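Local atomic coordinates of MdbA (PDB entry 4Z7X), a protein that is a thiol-disulfide oxidoreductase of the thioredoxin family that probably forms disulfide bonds in proteins of the pilus assembly pathway of Actinomyces oris. Residues I61-S66 / S125-A130. Numbering follows the deposited sequence.
Sequences IYFDYS and SFHNAA
A buried histidine and a buried tyrosine share a hydrogen bond here: Tyr65 OH and His127 ND1 lie 2.8 Å apart. The hydroxyl sits at the edge of the imidazole, in its plane, whereas the two rings themselves are inclined at 63°. His127 reaches this spot by extending across from its helix, with CG anti to the backbone N (chi1 178°). On the same imidazole edge, His127 CE1 lies over one face of Phe63, 3.6 Å from Phe63 CZ and offset toward the rim of that ring. This is a T-shaped stack, with centroids 4.9 Å apart and planes at 81°. Phe63 and Tyr65 meet as well, Phe63 CE2 standing over the centre of one tyrosine face, so the three rings form an aromatic cluster in which His127 is held at neighbouring atoms, ND1 by the hydroxyl and CE1 by the phenylalanine face.

In the thioredoxin fold, strand 58-63 is a central strand of the sheet and leads through this loop to helix 68-86, whose start carries a CxxC pair, Cys67 and Cys70, consistent with the redox site of the family; Phe63 touches Cys70. The contact joins the strand and the loop that follows it to helix 123-140, with Phe131 of the same helix packing on both Tyr65 and His127. Beside the rings, Ala130 CB approaches Tyr65 CE1 at 4.4 Å, and one water donates to Tyr65 O at 2.8 Å and to Ala130 O at 3.0 Å. The loop holds its own shape through an Asx turn, Ser66 N donating to Asp64 OD1 (2.9 Å) from above the carboxylate plane, while Thr105 bonds to Asp64 OD1 and Ser66 OG.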
ATOM      1  N   ILE A  61       4.557   5.601  -2.308  1.00 11.09           N
ATOM      2  CA  ILE A  61       4.464   5.553  -0.868  1.00  9.75           C
ATOM      3  C   ILE A  61       5.068   4.232  -0.344  1.00 11.57           C
ATOM      4  O   ILE A  61       4.568   3.165  -0.636  1.00 10.70           O
ATOM      5  CB  ILE A  61       3.010   5.685  -0.353  1.00 12.02           C
ATOM      6  CG1 ILE A  61       2.362   6.988  -0.927  1.00 16.13           C
ATOM      7  CG2 ILE A  61       3.008   5.716   1.159  1.00 14.84           C
ATOM      8  CD1 ILE A  61       0.908   7.168  -0.604  1.00 21.70           C
ATOM      9  N   TYR A  62       6.145   4.386   0.418  1.00 11.74           N
ATOM     10  CA  TYR A  62       6.800   3.284   1.127  1.00  9.40           C
ATOM     11  C   TYR A  62       6.230   3.253   2.538  1.00 12.22           C
ATOM     12  O   TYR A  62       6.253   4.276   3.257  1.00 14.80           O
ATOM     13  CB  TYR A  62       8.332   3.447   1.171  1.00 11.74           C
ATOM     14  CG  TYR A  62       9.008   3.246  -0.142  1.00 13.42           C
ATOM     15  CD1 TYR A  62       9.055   4.250  -1.113  1.00 13.98           C
ATOM     16  CD2 TYR A  62       9.624   2.050  -0.422  1.00 13.82           C
ATOM     17  CE1 TYR A  62       9.679   4.021  -2.336  1.00 14.68           C
ATOM     18  CE2 TYR A  62      10.281   1.825  -1.620  1.00 13.90           C
ATOM     19  CZ  TYR A  62      10.301   2.808  -2.578  1.00 15.45           C
ATOM     20  OH  TYR A  62      10.926   2.590  -3.800  1.00 17.00           O
ATOM     21  N   PHE A  63       5.708   2.095   2.923  1.00 11.32           N
ATOM     22  CA  PHE A  63       4.962   1.979   4.181  1.00 11.44           C
ATOM     23  C   PHE A  63       5.152   0.611   4.819  1.00 10.60           C
ATOM     24  O   PHE A  63       5.607  -0.343   4.181  1.00 10.57           O
ATOM     25  CB  PHE A  63       3.480   2.204   3.903  1.00 13.16           C
ATOM     26  CG  PHE A  63       2.824   1.057   3.198  1.00 10.95           C
ATOM     27  CD1 PHE A  63       2.846   0.929   1.822  1.00 13.34           C
ATOM     28  CD2 PHE A  63       2.309   0.018   3.942  1.00 11.23           C
ATOM     29  CE1 PHE A  63       2.273  -0.182   1.231  1.00 13.72           C
ATOM     30  CE2 PHE A  63       1.732  -1.078   3.364  1.00 11.35           C
ATOM     31  CZ  PHE A  63       1.729  -1.191   1.988  1.00 13.74           C
ATOM     32  N   ASP A  64       4.851   0.563   6.117  1.00 11.07           N
ATOM     33  CA  ASP A  64       4.761  -0.675   6.907  1.00 11.71           C
ATOM     34  C   ASP A  64       3.395  -0.652   7.612  1.00 11.47           C
ATOM     35  O   ASP A  64       3.067   0.327   8.289  1.00 11.33           O
ATOM     36  CB  ASP A  64       5.908  -0.704   7.939  1.00 12.71           C
ATOM     37  CG  ASP A  64       5.988  -1.998   8.738  1.00 11.68           C
ATOM     38  OD1 ASP A  64       4.974  -2.688   8.856  1.00 12.44           O
ATOM     39  OD2 ASP A  64       7.072  -2.300   9.302  1.00 15.50           O
ATOM     40  N   TYR A  65       2.616  -1.701   7.435  1.00 10.26           N
ATOM     41  CA  TYR A  65       1.344  -1.854   8.123  1.00 10.96           C
ATOM     42  C   TYR A  65       1.405  -1.737   9.645  1.00 11.99           C
ATOM     43  O   TYR A  65       0.382  -1.465  10.276  1.00 14.37           O
ATOM     44  CB  TYR A  65       0.627  -3.165   7.738  1.00 11.18           C
ATOM     45  CG  TYR A  65       0.039  -3.174   6.331  1.00 10.06           C
ATOM     46  CD1 TYR A  65      -0.911  -2.242   5.974  1.00  9.67           C
ATOM     47  CD2 TYR A  65       0.483  -4.056   5.362  1.00 11.69           C
ATOM     48  CE1 TYR A  65      -1.463  -2.216   4.720  1.00 10.06           C
ATOM     49  CE2 TYR A  65      -0.045  -4.039   4.085  1.00 11.21           C
ATOM     50  CZ  TYR A  65      -1.004  -3.108   3.762  1.00  9.96           C
ATOM     51  OH  TYR A  65      -1.499  -3.071   2.501  1.00 11.61           O
ATOM     52  N   SER A  66       2.575  -1.965  10.223  1.00 11.41           N
ATOM     53  CA  SER A  66       2.767  -1.865  11.676  1.00 11.62           C
ATOM     54  C   SER A  66       3.407  -0.556  12.148  1.00 11.41           C
ATOM     55  O   SER A  66       3.745  -0.431  13.332  1.00 13.95           O
ATOM     56  CB  SER A  66       3.615  -3.027  12.181  1.00 12.77           C
ATOM     57  OG  SER A  66       2.931  -4.259  12.021  1.00 14.74           O
ATOM     58  N   SER A 125      -9.353  -0.163  -0.784  1.00 10.40           N
ATOM     59  CA  SER A 125     -10.221  -0.025   0.379  0.60 12.21           C
ATOM     60  C   SER A 125      -9.766  -0.936   1.504  1.00  8.89           C
ATOM     61  O   SER A 125      -9.808  -0.586   2.692  1.00 10.92           O
ATOM     62  CB  SER A 125     -11.646  -0.367  -0.001  0.60 13.81           C
ATOM     63  OG  SER A 125     -12.146   0.617  -0.843  0.60 17.55           O
ATOM     64  N   PHE A 126      -9.290  -2.123   1.135  1.00  9.92           N
ATOM     65  CA  PHE A 126      -8.793  -3.068   2.161  1.00 10.15           C
ATOM     66  C   PHE A 126      -7.511  -2.547   2.794  1.00  9.10           C
ATOM     67  O   PHE A 126      -7.287  -2.675   3.996  1.00 11.78           O
ATOM     68  CB  PHE A 126      -8.608  -4.454   1.570  1.00 11.10           C
ATOM     69  CG  PHE A 126      -8.227  -5.478   2.592  1.00  9.62           C
ATOM     70  CD1 PHE A 126      -9.121  -5.857   3.600  1.00 11.33           C
ATOM     71  CD2 PHE A 126      -7.005  -6.084   2.550  1.00 10.08           C
ATOM     72  CE1 PHE A 126      -8.770  -6.803   4.534  1.00 12.30           C
ATOM     73  CE2 PHE A 126      -6.638  -7.054   3.506  1.00 12.27           C
ATOM     74  CZ  PHE A 126      -7.515  -7.384   4.512  1.00 11.21           C
ATOM     75  N   HIS A 127      -6.656  -1.968   1.971  1.00 10.22           N
ATOM     76  CA  HIS A 127      -5.447  -1.318   2.477  1.00 10.94           C
ATOM     77  C   HIS A 127      -5.789  -0.309   3.552  1.00 10.90           C
ATOM     78  O   HIS A 127      -5.217  -0.294   4.638  1.00 12.12           O
ATOM     79  CB  HIS A 127      -4.745  -0.620   1.300  1.00 12.02           C
ATOM     80  CG  HIS A 127      -3.518   0.142   1.661  1.00 10.99           C
ATOM     81  ND1 HIS A 127      -2.315  -0.465   1.914  1.00 11.33           N
ATOM     82  CD2 HIS A 127      -3.299   1.472   1.751  1.00 11.92           C
ATOM     83  CE1 HIS A 127      -1.415   0.457   2.168  1.00 10.60           C
ATOM     84  NE2 HIS A 127      -1.987   1.646   2.059  1.00 12.50           N
ATOM     85  N   ASN A 128      -6.734   0.556   3.227  1.00 11.00           N
ATOM     86  CA  ASN A 128      -7.221   1.519   4.209  1.00 13.44           C
ATOM     87  C   ASN A 128      -7.779   0.857   5.454  1.00 12.09           C
ATOM     88  O   ASN A 128      -7.540   1.327   6.596  1.00 12.79           O
ATOM     89  CB  ASN A 128      -8.288   2.420   3.595  1.00 14.04           C
ATOM     90  CG  ASN A 128      -8.845   3.389   4.603  1.00 15.69           C
ATOM     91  OD1 ASN A 128      -8.183   4.378   4.948  1.00 20.69           O
ATOM     92  ND2 ASN A 128     -10.032   3.118   5.110  1.00 15.39           N
ATOM     93  N   ALA A 129      -8.593  -0.176   5.256  1.00 11.17           N
ATOM     94  CA  ALA A 129      -9.226  -0.810   6.381  1.00 11.79           C
ATOM     95  C   ALA A 129      -8.231  -1.474   7.318  1.00 12.86           C
ATOM     96  O   ALA A 129      -8.430  -1.481   8.540  1.00 14.43           O
ATOM     97  CB  ALA A 129     -10.305  -1.774   5.907  1.00 12.27           C
ATOM     98  N   ALA A 130      -7.151  -2.040   6.763  1.00 11.27           N
ATOM     99  CA  ALA A 130      -6.141  -2.706   7.585  1.00 12.78           C
ATOM    100  C   ALA A 130      -5.414  -1.666   8.411  1.00 14.16           C
ATOM    101  O   ALA A 130      -5.112  -1.898   9.567  1.00 13.05           O
ATOM    102  CB  ALA A 130      -5.163  -3.443   6.715  1.00 15.64           C
TER
HETATM  103  O   HOH W   1      -2.206  -2.436   9.926  1.00 15.92           O